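Local atomic coordinates of solute Binding Protein, BlMnBP1 in complex with mannotriose (Bifidobacterium, PDB entry 6FUV), a protein that binds manno-oligosaccharides such as mannotriose as a solute-binding protein of an ABC transporter, probably handing them over for uptake. Residues A22-F27 and P55-K60; I84-A89 and G303-G308; F99-K104 and D121-G126. All coordinates share one frame; numbering follows the deposited sequence.

Contact 1. Residues A22-F27 and P55-K60. With ACT (acetate ion), chain F.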
# COMPACT_ATOMS: atom_id res chain seq x y z
N ALA A 22 24.65 13.29 15.32
CA ALA A 22 24.07 13.90 14.13
C ALA A 22 22.58 14.04 14.31
O ALA A 22 21.97 13.39 15.16
CB ALA A 22 24.39 13.11 12.88
N THR A 23 22.03 14.99 13.56
CA THR A 23 20.60 15.18 13.39
C THR A 23 20.20 14.70 12.02
O THR A 23 20.80 15.11 11.03
CB THR A 23 20.23 16.66 13.51
OG1 THR A 23 20.61 17.20 14.76
CG2 THR A 23 18.77 16.79 13.30
N ILE A 24 19.17 13.85 11.95
CA ILE A 24 18.65 13.34 10.69
C ILE A 24 17.18 13.68 10.56
O ILE A 24 16.46 13.77 11.56
CB ILE A 24 18.86 11.82 10.57
CG1 ILE A 24 18.10 11.05 11.66
CG2 ILE A 24 20.38 11.52 10.56
CD1 ILE A 24 18.01 9.60 11.34
N THR A 25 16.74 13.82 9.32
CA THR A 25 15.37 14.22 8.99
C THR A 25 14.64 13.07 8.31
O THR A 25 15.13 12.53 7.33
CB THR A 25 15.37 15.45 8.09
OG1 THR A 25 16.09 16.50 8.72
CG2 THR A 25 14.00 15.90 7.80
N PHE A 26 13.44 12.75 8.80
CA PHE A 26 12.64 11.62 8.35
C PHE A 26 11.38 12.20 7.72
O PHE A 26 10.58 12.81 8.40
CB PHE A 26 12.30 10.66 9.51
CG PHE A 26 11.51 9.45 9.09
CD1 PHE A 26 11.53 9.00 7.78
CD2 PHE A 26 10.80 8.76 10.01
CE1 PHE A 26 10.83 7.89 7.40
CE2 PHE A 26 10.05 7.61 9.64
CZ PHE A 26 10.07 7.18 8.37
N PHE A 27 11.24 12.06 6.42
CA PHE A 27 10.17 12.64 5.63
C PHE A 27 9.21 11.51 5.26
O PHE A 27 9.64 10.51 4.68
CB PHE A 27 10.75 13.37 4.39
CG PHE A 27 9.71 13.98 3.48
CD1 PHE A 27 8.77 14.86 3.98
CD2 PHE A 27 9.69 13.71 2.13
CE1 PHE A 27 7.81 15.42 3.15
CE2 PHE A 27 8.77 14.29 1.32
CZ PHE A 27 7.81 15.13 1.83
N PRO A 55 21.02 8.10 22.07
CA PRO A 55 20.65 9.46 22.50
C PRO A 55 21.25 10.57 21.68
O PRO A 55 20.69 11.65 21.67
CB PRO A 55 21.14 9.51 23.95
CG PRO A 55 22.26 8.50 23.95
CD PRO A 55 21.78 7.39 23.11
N ASN A 56 22.36 10.37 21.00
CA ASN A 56 23.03 11.43 20.25
C ASN A 56 22.68 11.43 18.77
O ASN A 56 23.29 12.18 18.01
CB ASN A 56 24.54 11.31 20.40
CG ASN A 56 24.99 11.47 21.81
OD1 ASN A 56 24.33 12.10 22.61
ND2 ASN A 56 26.15 10.90 22.13
N ILE A 57 21.72 10.60 18.37
CA ILE A 57 21.16 10.65 17.03
C ILE A 57 19.80 11.30 17.18
O ILE A 57 18.85 10.68 17.63
CB ILE A 57 21.06 9.27 16.37
CG1 ILE A 57 22.43 8.76 16.01
CG2 ILE A 57 20.21 9.40 15.19
CD1 ILE A 57 22.55 7.28 15.72
N THR A 58 19.72 12.57 16.81
CA THR A 58 18.49 13.33 16.86
C THR A 58 17.74 13.06 15.57
O THR A 58 18.30 13.15 14.47
CB THR A 58 18.77 14.83 17.02
OG1 THR A 58 19.63 14.99 18.16
CG2 THR A 58 17.49 15.61 17.25
N VAL A 59 16.48 12.69 15.72
CA VAL A 59 15.64 12.33 14.59
C VAL A 59 14.49 13.32 14.58
O VAL A 59 13.72 13.40 15.54
CB VAL A 59 15.11 10.89 14.68
CG1 VAL A 59 14.22 10.62 13.48
CG2 VAL A 59 16.23 9.87 14.72
N LYS A 60 14.37 14.06 13.49
CA LYS A 60 13.30 15.00 13.25
C LYS A 60 12.44 14.51 12.09
O LYS A 60 12.92 13.89 11.14
CB LYS A 60 13.87 16.37 12.93
CG LYS A 60 14.79 16.94 13.96
CD LYS A 60 14.00 17.65 15.07
CE LYS A 60 14.94 18.34 16.08
NZ LYS A 60 14.18 18.85 17.28
C ACT F . 23.63 19.07 12.92
O ACT F . 24.09 20.01 12.20
OXT ACT F . 23.93 17.85 12.93
CH3 ACT F . 22.53 19.50 13.87
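K60 and I24 meet through the backbone where strand 22-27 runs parallel to strand 57-60. The N-H of K60 gives a nearly straight bond to the carbonyl of I24, N to O 2.9 Å, and the N-H of I24 reaches back to T58 O at 2.8 Å. Each of these two residues thus sits among bonds that zigzag between the strands, continued by F26 N to K60 O and by T58 N to A22 O, with A22 N on the N56 carbonyl at the start. On the face that carries I24, I57 and V59, I24 has CG1 wedged between its own backbone N and carbonyl carbon (chi1 63°), which lays CG1 and CD1 against CG2 of V59, CG1 to CG2 being 3.8 Å. The two side chains run alongside each other, and F324 of helix 315-330 packs on both. This is the beta-alpha-beta unit of strand 22-28, helix 43-53 and strand 57-63, part of the periplasmic-binding-protein fold; the helix covers the same face, F50 resting on I57 and V59. The other face carries T23, T25, T58 and K60 and is more polar. Here the aliphatic part of K60 is used: its CG lies 4.0 Å from CG2 of T23, and a bend at chi2 (-84°) then carries the amine away from strand 22-27. T58 stands beside T23, both pointing the same way, T58 CB 3.8 Å from T23 OG1. On the side of T23 turned from strand 57-60, an acetate, probably from the crystallisation liquor, takes a weak hydrogen bond from T23 N to its OXT at 3.5 Å.

Contact 2. Residues I84-A89 and G303-G308; sequences IMMIPA and GNYSMG. With BMA (beta-D-mannopyranose), chain B; BMA (beta-D-mannopyranose), chain C.
Y305 and M86 meet where two antiparallel strands open toward the sugar site: CB of M86 lies 3.7 Å from CD1 of Y305, the two side chains set at a slant. Deeper in, the packing is close. M85 and G308 form a hydrogen-bonded pair, G308 N to M85 O being 2.8 Å and almost straight, and CG1 of I87 lies 3.8 Å from CA of G308, where a side chain on the glycine would collide with it. SD of M86 runs alongside CG of M307, and I84 CG2 touches M307 CB. Toward the pocket the pairing gives way to water and ligand: past the I87 N to S306 O bond, one water bridges I87 O and S306 N. The carbonyl O of I87 lies at the edge of the Y305 ring, 3.4 Å from CD1. Over one face of that ring, toward the rim, sits C5 of a mannose, 3.9 Å from Y305 CE2. Were Y305 an alanine, that mannose would probably lose the ring beneath it, and M86 CB its partner. G303 O takes a hydrogen bond from O3 of the same sugar, so apolar contact of C5 with the ring is combined with a hydrogen bond to a backbone carbonyl, as suits a carbohydrate.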
# COMPACT_ATOMS: atom_id res chain seq x y z
N ILE A 84 15.99 10.27 5.44
CA ILE A 84 15.12 9.15 5.16
C ILE A 84 13.82 9.70 4.55
O ILE A 84 13.23 10.66 5.07
CB ILE A 84 14.80 8.36 6.44
CG1 ILE A 84 16.06 7.90 7.17
CG2 ILE A 84 14.01 7.15 6.11
CD1 ILE A 84 15.86 7.69 8.68
N MET A 85 13.37 9.11 3.47
CA MET A 85 12.01 9.31 3.01
C MET A 85 11.36 7.97 2.73
O MET A 85 12.04 6.95 2.60
CB MET A 85 11.94 10.17 1.75
CG MET A 85 12.42 9.62 0.44
SD MET A 85 11.69 10.56 -0.94
CE MET A 85 12.66 12.07 -0.71
N MET A 86 10.05 7.99 2.58
CA MET A 86 9.32 6.87 1.99
C MET A 86 9.46 6.93 0.48
O MET A 86 9.07 7.91 -0.15
CB MET A 86 7.85 6.92 2.38
CG MET A 86 7.61 6.83 3.85
SD MET A 86 8.46 5.45 4.64
CE MET A 86 7.65 5.61 6.30
N ILE A 87 10.01 5.87 -0.09
CA ILE A 87 10.37 5.89 -1.51
C ILE A 87 9.10 6.08 -2.31
O ILE A 87 8.16 5.30 -2.16
CB ILE A 87 11.10 4.60 -1.91
CG1 ILE A 87 12.39 4.47 -1.16
CG2 ILE A 87 11.32 4.61 -3.42
CD1 ILE A 87 13.14 3.19 -1.48
N PRO A 88 9.02 7.09 -3.18
CA PRO A 88 7.81 7.28 -3.99
C PRO A 88 7.85 6.48 -5.28
O PRO A 88 8.61 5.54 -5.36
CB PRO A 88 7.80 8.80 -4.20
CG PRO A 88 9.29 9.18 -4.23
CD PRO A 88 9.95 8.22 -3.28
N ALA A 89 7.03 6.81 -6.27
CA ALA A 89 6.96 6.02 -7.49
C ALA A 89 8.17 6.34 -8.37
O ALA A 89 8.10 6.96 -9.42
CB ALA A 89 5.64 6.27 -8.22
N GLY A 303 5.01 -4.72 0.36
CA GLY A 303 5.39 -3.74 1.35
C GLY A 303 4.43 -2.56 1.45
O GLY A 303 3.75 -2.16 0.49
N ASN A 304 4.40 -2.02 2.66
CA ASN A 304 3.93 -0.65 2.86
C ASN A 304 4.98 0.26 2.17
O ASN A 304 5.87 -0.23 1.49
CB ASN A 304 3.81 -0.38 4.35
CG ASN A 304 2.83 0.73 4.65
OD1 ASN A 304 2.52 1.53 3.79
ND2 ASN A 304 2.33 0.76 5.86
N TYR A 305 4.92 1.57 2.36
CA TYR A 305 5.98 2.46 1.88
C TYR A 305 7.29 1.99 2.49
O TYR A 305 7.33 1.57 3.66
CB TYR A 305 5.71 3.93 2.29
CG TYR A 305 4.98 4.78 1.24
CD1 TYR A 305 5.60 5.15 0.08
CD2 TYR A 305 3.71 5.25 1.46
CE1 TYR A 305 4.95 5.92 -0.87
CE2 TYR A 305 3.06 6.02 0.54
CZ TYR A 305 3.69 6.35 -0.65
OH TYR A 305 3.06 7.13 -1.56
N SER A 306 8.35 2.00 1.66
CA SER A 306 9.68 1.63 2.09
C SER A 306 10.51 2.85 2.51
O SER A 306 10.37 3.95 1.98
CB SER A 306 10.43 0.89 0.99
OG SER A 306 10.02 -0.42 0.79
N MET A 307 11.40 2.63 3.44
CA MET A 307 12.30 3.69 3.89
C MET A 307 13.54 3.68 3.01
O MET A 307 14.19 2.65 2.89
CB MET A 307 12.67 3.51 5.36
CG MET A 307 11.59 4.01 6.31
SD MET A 307 11.82 3.37 7.95
CE MET A 307 11.39 1.64 7.67
N GLY A 308 13.80 4.82 2.37
CA GLY A 308 14.99 5.02 1.56
C GLY A 308 15.86 6.14 2.11
O GLY A 308 15.36 7.10 2.70
C1 BMA B . 0.18 2.85 1.09
C2 BMA B . 0.01 1.35 1.22
C3 BMA B . 1.14 0.59 0.51
C4 BMA B . 1.31 1.18 -0.93
C5 BMA B . 1.49 2.68 -0.85
C6 BMA B . 1.70 3.32 -2.21
O2 BMA B . -1.24 1.00 0.59
O3 BMA B . 0.96 -0.85 0.45
O4 BMA B . 2.41 0.64 -1.56
O5 BMA B . 0.33 3.23 -0.26
O6 BMA B . 0.51 3.22 -2.95
C1 BMA C . -1.91 7.17 3.31
C2 BMA C . -1.55 7.21 1.80
C3 BMA C . -1.52 5.84 1.27
C4 BMA C . -0.69 4.86 2.13
C5 BMA C . -1.07 4.96 3.61
C6 BMA C . -0.07 4.22 4.51
O2 BMA C . -0.27 7.73 1.60
O3 BMA C . -1.05 5.90 -0.06
O4 BMA C . -0.96 3.51 1.66
O5 BMA C . -1.02 6.37 4.00
O6 BMA C . 1.27 4.72 4.23
O HOH W 1 8.12 2.85 -1.15

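Contact 3. Residues F99-K104 and D121-G126; sequences FVSYGK and DGQTYG
S101 turns its OG away from its own backbone N (chi1 166°), which puts the hydroxyl between Q123 and the backbone of G103, and Q123 folds at chi2 (-110°) to bring its amide over to meet it. The hydroxyl donates to OE1 of Q123 at 3.0 Å, coming from above the carbonyl plane of the amide, and accepts from N of G103, the bond of an ST turn. One small side chain thereby ties its own turn to the facing segment. Backbone bonds do the rest: Y102 N to T124 O is 2.7 Å and nearly straight, and T124 N to G103 O is longer, at 3.2 Å. The backbone angles of G103 (phi 146°) would jam a CB against the carbonyl of Y102.

Two tyrosines from opposite segments pack here in different ways. The Y102 ring presents its edge to the backbone of 124-126, with T124 O in its plane and CE2 3.3 Å from O of Y125; its hydroxyl reaches on to M307 O, and M322 and V325 of helix 315-330 touch its side chain. Y125 lies along segment 99-104, its CE1 3.7 Å from CB of S101 and its CD1 close to F99 O. A water joins the two backbones beside it, giving hydrogens to V100 O and Y125 O. At the exposed end, another water accepts from K104 NZ and, weakly, from Q123 NE2. The hydroxyl of T124 is hydrogen-bonded to A115 O and T105 OG1. K104 is the N-cap residue of helix 105-108, and the arrangement is that of a short antiparallel pairing, largely irregular, that attaches a loop to the start of strand 123-132 in the mixed sheet of a periplasmic-binding-protein lobe.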
# COMPACT_ATOMS: atom_id res chain seq x y z
N PHE A 99 19.13 6.82 -3.93
CA PHE A 99 19.15 6.25 -2.60
C PHE A 99 20.42 5.45 -2.32
O PHE A 99 21.11 5.01 -3.24
CB PHE A 99 17.92 5.36 -2.42
CG PHE A 99 16.64 6.05 -2.67
CD1 PHE A 99 16.12 6.90 -1.73
CD2 PHE A 99 15.91 5.80 -3.81
CE1 PHE A 99 14.98 7.51 -1.95
CE2 PHE A 99 14.71 6.43 -4.01
CZ PHE A 99 14.24 7.26 -3.07
N VAL A 100 20.70 5.29 -1.03
CA VAL A 100 21.87 4.53 -0.57
C VAL A 100 21.49 3.06 -0.45
O VAL A 100 20.42 2.73 0.05
CB VAL A 100 22.37 5.04 0.79
CG1 VAL A 100 23.57 4.21 1.24
CG2 VAL A 100 22.73 6.48 0.72
N SER A 101 22.34 2.18 -0.94
CA SER A 101 22.05 0.75 -0.85
C SER A 101 22.22 0.26 0.59
O SER A 101 23.17 0.65 1.28
CB SER A 101 22.96 -0.06 -1.78
OG SER A 101 22.87 -1.42 -1.43
N TYR A 102 21.33 -0.62 1.02
CA TYR A 102 21.46 -1.20 2.35
C TYR A 102 22.41 -2.40 2.36
O TYR A 102 22.85 -2.82 3.42
CB TYR A 102 20.09 -1.63 2.90
CG TYR A 102 19.13 -0.51 3.27
CD1 TYR A 102 19.15 0.06 4.51
CD2 TYR A 102 18.18 -0.04 2.40
CE1 TYR A 102 18.27 1.06 4.83
CE2 TYR A 102 17.33 0.92 2.74
CZ TYR A 102 17.35 1.47 3.96
OH TYR A 102 16.47 2.48 4.37
N GLY A 103 22.76 -2.93 1.21
CA GLY A 103 23.60 -4.10 1.09
C GLY A 103 23.17 -4.90 -0.12
O GLY A 103 22.25 -4.54 -0.84
N LYS A 104 23.85 -6.02 -0.30
CA LYS A 104 23.45 -7.00 -1.31
C LYS A 104 22.08 -7.57 -0.97
O LYS A 104 21.79 -7.87 0.18
CB LYS A 104 24.47 -8.14 -1.36
CG LYS A 104 25.78 -7.84 -1.92
CD LYS A 104 26.66 -9.13 -2.00
CE LYS A 104 27.95 -8.88 -2.81
NZ LYS A 104 28.67 -7.66 -2.31
N ASP A 121 19.39 -4.88 -9.42
CA ASP A 121 20.69 -5.39 -9.77
C ASP A 121 21.43 -5.92 -8.57
O ASP A 121 22.64 -5.79 -8.48
CB ASP A 121 21.52 -4.32 -10.45
CG ASP A 121 22.64 -4.90 -11.31
OD1 ASP A 121 23.74 -5.11 -10.79
OD2 ASP A 121 22.39 -5.16 -12.50
N GLY A 122 20.70 -6.60 -7.68
CA GLY A 122 21.30 -7.29 -6.56
C GLY A 122 21.57 -6.42 -5.36
O GLY A 122 22.31 -6.85 -4.47
N GLN A 123 21.00 -5.21 -5.31
CA GLN A 123 21.16 -4.30 -4.19
C GLN A 123 19.80 -3.82 -3.73
O GLN A 123 18.90 -3.57 -4.53
CB GLN A 123 22.00 -3.12 -4.57
CG GLN A 123 23.31 -3.50 -5.16
CD GLN A 123 24.43 -3.20 -4.26
OE1 GLN A 123 24.57 -2.07 -3.76
NE2 GLN A 123 25.28 -4.21 -4.03
N THR A 124 19.63 -3.75 -2.42
CA THR A 124 18.37 -3.36 -1.81
C THR A 124 18.45 -1.91 -1.36
O THR A 124 19.34 -1.55 -0.58
CB THR A 124 18.03 -4.28 -0.63
OG1 THR A 124 17.89 -5.61 -1.13
CG2 THR A 124 16.78 -3.83 0.06
N TYR A 125 17.50 -1.09 -1.84
CA TYR A 125 17.48 0.34 -1.60
C TYR A 125 16.34 0.77 -0.70
O TYR A 125 16.31 1.94 -0.27
CB TYR A 125 17.38 1.08 -2.94
CG TYR A 125 18.62 0.90 -3.78
CD1 TYR A 125 19.75 1.68 -3.57
CD2 TYR A 125 18.68 -0.06 -4.74
CE1 TYR A 125 20.89 1.52 -4.35
CE2 TYR A 125 19.81 -0.25 -5.51
CZ TYR A 125 20.92 0.52 -5.30
OH TYR A 125 22.07 0.34 -6.02
N GLY A 126 15.43 -0.14 -0.38
CA GLY A 126 14.31 0.16 0.48
C GLY A 126 13.95 -0.92 1.46
O GLY A 126 14.02 -2.08 1.09
O HOH W 2 18.05 3.73 0.45
O HOH W 3 27.59 -5.29 -3.74

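Overall arrangement
All three contacts reach one mixed sheet. Contacts 2 and 3 are buried, contact 1 only partly, with a face of threonines and K60. Contact 2, its centre about 11 Å from that of the chain, alone among them touches the bound mannose units. The centres of contacts 1 and 2 are about 17 Å apart, yet they join directly: strands 22-28 and 84-86 are neighbours, T25 and F27 pair with I84, and F26 packs on I84 and M86. Contact 3, nested in the long loop that contact 2 closes, meets it through I87 on F99 and G126, but does not touch contact 1. The chemistry shifts accordingly: regular parallel pairing in 1, methionine packing and sugar binding in 2, turn, tyrosines and waters in 3.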